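Local coordinates for PF14_0633 protein (Plasmodium falciparum, PDB 3IGM) that binds its cognate DNA through an AP2 domain, here as a domain-swapped dimer, and probably acts as a sequence-specific transcription factor, at residues P9-N14 / W20-Y25. Sequence-based numbering, arbitrary orientation.
Sequences PGVSWN and WLAFFY. With nucleotides of chain C.
Strands 11-14 and 19-26 form the first beta hairpin of the AP2 domain. S12 and L21 are an antiparallel hydrogen-bonded pair: L21 N reaches S12 O at 2.8 Å, and S12 N reaches L21 O at 3.0 Å. A third, nearly straight bond runs from F23 N to G10 O (2.8 Å, 177° at the hydrogen). The backbone N of G10 turns to the DNA and donates to OP1 of DG2 of chain C at 2.7 Å.

On one face of the hairpin, W13 and W20 make an edge-to-face pair with planes at 67°. With CG anti to the backbone N (chi1 -173°), W13 brings CE3 over the W20 ring, 3.5 Å from W20 CE2. V11 CG1 packs 3.9 Å from W20 CE3. The second subunit covers this face: its A51 packs on V11, and its K44 O accepts a hydrogen bond from W20 NE1. On the face of S12 and L21, N4 of DC3 of chain C lies over one face of the F23 ring, toward its rim, 3.4 Å from F23 CE1. N14 ND2 hydrogen-bonds O4 of a thymine base. This is the DNA-reading sheet of an AP2 domain, backed here by a swapped helix.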
ATOM      1  N   PRO A   9       3.354 -22.148  -1.869  1.00 38.60           N
ATOM      2  CA  PRO A   9       3.683 -22.633  -0.526  1.00 37.89           C
ATOM      3  C   PRO A   9       4.803 -21.837   0.149  1.00 37.13           C
ATOM      4  O   PRO A   9       5.911 -21.732  -0.385  1.00 36.69           O
ATOM      5  CB  PRO A   9       4.147 -24.075  -0.772  1.00 38.15           C
ATOM      6  CG  PRO A   9       3.458 -24.489  -2.013  1.00 38.54           C
ATOM      7  CD  PRO A   9       3.339 -23.248  -2.856  1.00 38.81           C
ATOM      8  N   GLY A  10       4.497 -21.269   1.312  1.00 36.14           N
ATOM      9  CA  GLY A  10       5.493 -20.604   2.129  1.00 34.72           C
ATOM     10  C   GLY A  10       5.506 -19.108   1.940  1.00 33.78           C
ATOM     11  O   GLY A  10       6.162 -18.400   2.696  1.00 33.52           O
ATOM     12  N   VAL A  11       4.783 -18.618   0.940  1.00 33.29           N
ATOM     13  CA  VAL A  11       4.765 -17.191   0.641  1.00 32.99           C
ATOM     14  C   VAL A  11       3.421 -16.590   1.016  1.00 33.64           C
ATOM     15  O   VAL A  11       2.379 -17.028   0.522  1.00 33.93           O
ATOM     16  CB  VAL A  11       5.060 -16.898  -0.868  1.00 32.86           C
ATOM     17  CG1 VAL A  11       4.954 -15.408  -1.166  1.00 30.47           C
ATOM     18  CG2 VAL A  11       6.436 -17.451  -1.279  1.00 32.71           C
ATOM     19  N   SER A  12       3.436 -15.574   1.873  1.00 34.10           N
ATOM     20  CA  SER A  12       2.177 -14.948   2.306  1.00 34.61           C
ATOM     21  C   SER A  12       2.271 -13.451   2.495  1.00 35.06           C
ATOM     22  O   SER A  12       3.318 -12.917   2.888  1.00 34.97           O
ATOM     23  CB  SER A  12       1.621 -15.604   3.578  1.00 34.42           C
ATOM     24  OG  SER A  12       2.601 -15.710   4.593  1.00 34.77           O
ATOM     25  N   TRP A  13       1.153 -12.791   2.201  1.00 35.25           N
ATOM     26  CA  TRP A  13       1.000 -11.368   2.380  1.00 35.96           C
ATOM     27  C   TRP A  13       0.798 -10.994   3.866  1.00 36.38           C
ATOM     28  O   TRP A  13      -0.136 -11.459   4.519  1.00 36.33           O
ATOM     29  CB  TRP A  13      -0.178 -10.885   1.532  1.00 35.70           C
ATOM     30  CG  TRP A  13      -0.353  -9.396   1.500  1.00 36.14           C
ATOM     31  CD1 TRP A  13      -1.361  -8.676   2.089  1.00 36.04           C
ATOM     32  CD2 TRP A  13       0.487  -8.438   0.834  1.00 36.18           C
ATOM     33  NE1 TRP A  13      -1.200  -7.338   1.834  1.00 36.17           N
ATOM     34  CE2 TRP A  13      -0.078  -7.160   1.065  1.00 36.68           C
ATOM     35  CE3 TRP A  13       1.660  -8.536   0.066  1.00 35.84           C
ATOM     36  CZ2 TRP A  13       0.491  -5.985   0.556  1.00 37.44           C
ATOM     37  CZ3 TRP A  13       2.228  -7.369  -0.438  1.00 35.33           C
ATOM     38  CH2 TRP A  13       1.639  -6.109  -0.193  1.00 37.49           C
ATOM     39  N   ASN A  14       1.693 -10.156   4.380  1.00 36.92           N
ATOM     40  CA  ASN A  14       1.582  -9.584   5.721  1.00 37.09           C
ATOM     41  C   ASN A  14       0.913  -8.218   5.584  1.00 37.71           C
ATOM     42  O   ASN A  14       1.501  -7.285   5.041  1.00 37.83           O
ATOM     43  CB  ASN A  14       2.979  -9.487   6.358  1.00 36.44           C
ATOM     44  CG  ASN A  14       2.946  -9.022   7.804  1.00 35.38           C
ATOM     45  OD1 ASN A  14       2.503  -7.913   8.096  1.00 32.95           O
ATOM     46  ND2 ASN A  14       3.457  -9.860   8.717  1.00 34.63           N
ATOM     47  N   TRP A  20       5.080  -9.277   1.154  1.00 34.83           N
ATOM     48  CA  TRP A  20       5.126 -10.725   1.114  1.00 34.08           C
ATOM     49  C   TRP A  20       6.277 -11.180   1.984  1.00 34.07           C
ATOM     50  O   TRP A  20       7.392 -10.661   1.852  1.00 34.03           O
ATOM     51  CB  TRP A  20       5.412 -11.226  -0.315  1.00 34.08           C
ATOM     52  CG  TRP A  20       4.432 -10.770  -1.346  1.00 32.70           C
ATOM     53  CD1 TRP A  20       4.578  -9.729  -2.213  1.00 32.25           C
ATOM     54  CD2 TRP A  20       3.146 -11.346  -1.612  1.00 31.78           C
ATOM     55  NE1 TRP A  20       3.453  -9.619  -3.008  1.00 31.72           N
ATOM     56  CE2 TRP A  20       2.562 -10.600  -2.655  1.00 31.19           C
ATOM     57  CE3 TRP A  20       2.431 -12.423  -1.063  1.00 31.41           C
ATOM     58  CZ2 TRP A  20       1.286 -10.896  -3.171  1.00 31.69           C
ATOM     59  CZ3 TRP A  20       1.157 -12.713  -1.575  1.00 31.28           C
ATOM     60  CH2 TRP A  20       0.607 -11.954  -2.620  1.00 30.24           C
ATOM     61  N   LEU A  21       6.027 -12.140   2.872  1.00 33.54           N
ATOM     62  CA  LEU A  21       7.133 -12.815   3.526  1.00 33.65           C
ATOM     63  C   LEU A  21       7.226 -14.249   3.034  1.00 33.48           C
ATOM     64  O   LEU A  21       6.221 -14.940   2.882  1.00 33.78           O
ATOM     65  CB  LEU A  21       7.079 -12.758   5.060  1.00 33.62           C
ATOM     66  CG  LEU A  21       6.744 -11.506   5.876  1.00 34.26           C
ATOM     67  CD1 LEU A  21       7.254 -11.650   7.303  1.00 33.18           C
ATOM     68  CD2 LEU A  21       7.184 -10.200   5.282  1.00 33.58           C
ATOM     69  N   ALA A  22       8.449 -14.659   2.741  1.00 33.48           N
ATOM     70  CA  ALA A  22       8.756 -16.030   2.384  1.00 33.37           C
ATOM     71  C   ALA A  22       9.264 -16.694   3.652  1.00 33.18           C
ATOM     72  O   ALA A  22      10.286 -16.281   4.236  1.00 33.14           O
ATOM     73  CB  ALA A  22       9.819 -16.060   1.271  1.00 32.96           C
ATOM     74  N   PHE A  23       8.514 -17.691   4.097  1.00 33.36           N
ATOM     75  CA  PHE A  23       8.816 -18.455   5.296  1.00 33.41           C
ATOM     76  C   PHE A  23       9.483 -19.742   4.873  1.00 33.95           C
ATOM     77  O   PHE A  23       9.022 -20.407   3.957  1.00 34.54           O
ATOM     78  CB  PHE A  23       7.534 -18.736   6.100  1.00 33.57           C
ATOM     79  CG  PHE A  23       7.017 -17.528   6.836  1.00 32.56           C
ATOM     80  CD1 PHE A  23       7.373 -17.307   8.170  1.00 31.71           C
ATOM     81  CD2 PHE A  23       6.218 -16.592   6.185  1.00 32.02           C
ATOM     82  CE1 PHE A  23       6.933 -16.183   8.848  1.00 31.12           C
ATOM     83  CE2 PHE A  23       5.770 -15.451   6.853  1.00 33.27           C
ATOM     84  CZ  PHE A  23       6.124 -15.247   8.196  1.00 32.59           C
ATOM     85  N   PHE A  24      10.583 -20.081   5.530  1.00 34.04           N
ATOM     86  CA  PHE A  24      11.392 -21.229   5.127  1.00 34.32           C
ATOM     87  C   PHE A  24      12.013 -21.862   6.359  1.00 34.72           C
ATOM     88  O   PHE A  24      12.207 -21.199   7.381  1.00 34.66           O
ATOM     89  CB  PHE A  24      12.493 -20.809   4.115  1.00 33.43           C
ATOM     90  CG  PHE A  24      13.489 -19.796   4.657  1.00 32.61           C
ATOM     91  CD1 PHE A  24      14.757 -20.196   5.088  1.00 33.35           C
ATOM     92  CD2 PHE A  24      13.169 -18.450   4.721  1.00 31.54           C
ATOM     93  CE1 PHE A  24      15.679 -19.257   5.582  1.00 33.38           C
ATOM     94  CE2 PHE A  24      14.077 -17.509   5.217  1.00 30.69           C
ATOM     95  CZ  PHE A  24      15.332 -17.909   5.643  1.00 30.93           C
ATOM     96  N   TYR A  25      12.329 -23.143   6.260  1.00 35.64           N
ATOM     97  CA  TYR A  25      13.045 -23.817   7.334  1.00 36.71           C
ATOM     98  C   TYR A  25      14.552 -23.741   7.132  1.00 37.03           C
ATOM     99  O   TYR A  25      15.050 -23.940   6.022  1.00 37.66           O
ATOM    100  CB  TYR A  25      12.550 -25.258   7.506  1.00 36.71           C
ATOM    101  CG  TYR A  25      11.230 -25.293   8.247  1.00 38.20           C
ATOM    102  CD1 TYR A  25      11.185 -25.207   9.641  1.00 38.15           C
ATOM    103  CD2 TYR A  25      10.022 -25.357   7.553  1.00 39.78           C
ATOM    104  CE1 TYR A  25       9.964 -25.203  10.323  1.00 39.91           C
ATOM    105  CE2 TYR A  25       8.802 -25.367   8.228  1.00 40.40           C
ATOM    106  CZ  TYR A  25       8.783 -25.288   9.607  1.00 40.03           C
ATOM    107  OH  TYR A  25       7.574 -25.296  10.263  1.00 42.46           O
TER
ATOM    108  P    DC C   3      -2.683 -16.220   3.771  1.00 48.65           P
ATOM    109  OP1  DC C   3      -4.112 -15.891   3.576  1.00 48.14           O
ATOM    110  OP2  DC C   3      -1.759 -16.102   2.610  1.00 49.41           O
ATOM    111  O5'  DC C   3      -2.099 -15.326   4.981  1.00 48.57           O
ATOM    112  C5'  DC C   3      -2.969 -14.861   6.004  1.00 47.01           C
ATOM    113  C4'  DC C   3      -2.267 -14.438   7.285  1.00 45.50           C
ATOM    114  O4'  DC C   3      -1.332 -15.425   7.796  1.00 44.33           O
ATOM    115  C3'  DC C   3      -1.511 -13.113   7.241  1.00 46.10           C
ATOM    116  O3'  DC C   3      -2.090 -12.364   8.266  1.00 46.80           O
ATOM    117  C2'  DC C   3      -0.095 -13.475   7.660  1.00 44.04           C
ATOM    118  C1'  DC C   3      -0.402 -14.681   8.551  1.00 43.00           C
ATOM    119  N1   DC C   3       0.804 -15.494   8.902  1.00 41.06           N
ATOM    120  C2   DC C   3       1.011 -15.898  10.233  1.00 39.76           C
ATOM    121  O2   DC C   3       0.194 -15.588  11.102  1.00 40.99           O
ATOM    122  N3   DC C   3       2.112 -16.629  10.532  1.00 39.08           N
ATOM    123  C4   DC C   3       2.979 -16.944   9.565  1.00 38.06           C
ATOM    124  N4   DC C   3       4.054 -17.653   9.898  1.00 39.34           N
ATOM    125  C5   DC C   3       2.782 -16.551   8.211  1.00 38.02           C
ATOM    126  C6   DC C   3       1.695 -15.829   7.921  1.00 38.56           C
ATOM    127  P    DG C   2       2.066 -21.437   3.876  1.00 48.85           P
ATOM    128  OP1  DG C   2       2.031 -21.695   2.418  1.00 49.06           O
ATOM    129  OP2  DG C   2       3.231 -20.778   4.515  1.00 49.16           O
ATOM    130  O5'  DG C   2       0.791 -20.548   4.247  1.00 48.80           O
ATOM    131  C5'  DG C   2      -0.581 -20.928   3.954  1.00 47.44           C
ATOM    132  C4'  DG C   2      -1.546 -19.929   4.607  1.00 45.74           C
ATOM    133  O4'  DG C   2      -1.389 -19.998   6.046  1.00 43.48           O
ATOM    134  C3'  DG C   2      -1.338 -18.448   4.280  1.00 45.54           C
ATOM    135  O3'  DG C   2      -2.580 -17.732   4.301  1.00 45.84           O
ATOM    136  C2'  DG C   2      -0.396 -17.963   5.386  1.00 44.87           C
ATOM    137  C1'  DG C   2      -0.869 -18.788   6.572  1.00 43.10           C
ATOM    138  N9   DG C   2       0.154 -19.209   7.519  1.00 41.88           N
ATOM    139  C8   DG C   2       1.422 -19.675   7.276  1.00 42.16           C
ATOM    140  N7   DG C   2       2.074 -20.006   8.362  1.00 40.99           N
ATOM    141  C5   DG C   2       1.172 -19.741   9.384  1.00 40.49           C
ATOM    142  C6   DG C   2       1.292 -19.900  10.783  1.00 39.65           C
ATOM    143  O6   DG C   2       2.263 -20.311  11.421  1.00 39.83           O
ATOM    144  N1   DG C   2       0.139 -19.506  11.453  1.00 39.16           N
ATOM    145  C2   DG C   2      -1.007 -19.035  10.854  1.00 39.93           C
ATOM    146  N2   DG C   2      -2.040 -18.712  11.656  1.00 39.39           N
ATOM    147  N3   DG C   2      -1.138 -18.891   9.545  1.00 40.71           N
ATOM    148  C4   DG C   2      -0.014 -19.261   8.880  1.00 41.30           C
ATOM    149  P    DA C   4      -2.375 -10.803   8.233  1.00 46.62           P
ATOM    150  OP1  DA C   4      -3.689 -10.613   7.587  1.00 48.39           O
ATOM    151  OP2  DA C   4      -1.212 -10.009   7.778  1.00 46.36           O
ATOM    152  O5'  DA C   4      -2.504 -10.605   9.820  1.00 48.14           O
ATOM    153  C5'  DA C   4      -3.195 -11.598  10.617  1.00 47.07           C
ATOM    154  C4'  DA C   4      -2.869 -11.534  12.103  1.00 45.73           C
ATOM    155  O4'  DA C   4      -1.717 -12.347  12.438  1.00 45.12           O
ATOM    156  C3'  DA C   4      -2.529 -10.176  12.683  1.00 46.67           C
ATOM    157  O3'  DA C   4      -2.983 -10.195  14.029  1.00 47.75           O
ATOM    158  C2'  DA C   4      -1.002 -10.109  12.581  1.00 44.79           C
ATOM    159  C1'  DA C   4      -0.625 -11.554  12.889  1.00 44.02           C
ATOM    160  N9   DA C   4       0.550 -12.062  12.189  1.00 42.87           N
ATOM    161  C8   DA C   4       0.776 -11.974  10.836  1.00 41.97           C
ATOM    162  N7   DA C   4       1.896 -12.535  10.455  1.00 41.63           N
ATOM    163  C5   DA C   4       2.453 -13.042  11.618  1.00 40.92           C
ATOM    164  C6   DA C   4       3.647 -13.755  11.873  1.00 41.94           C
ATOM    165  N6   DA C   4       4.530 -14.085  10.916  1.00 42.09           N
ATOM    166  N1   DA C   4       3.911 -14.121  13.149  1.00 41.96           N
ATOM    167  C2   DA C   4       3.026 -13.784  14.111  1.00 41.83           C
ATOM    168  N3   DA C   4       1.875 -13.120  13.992  1.00 41.87           N
ATOM    169  C4   DA C   4       1.630 -12.770  12.707  1.00 43.08           C
TER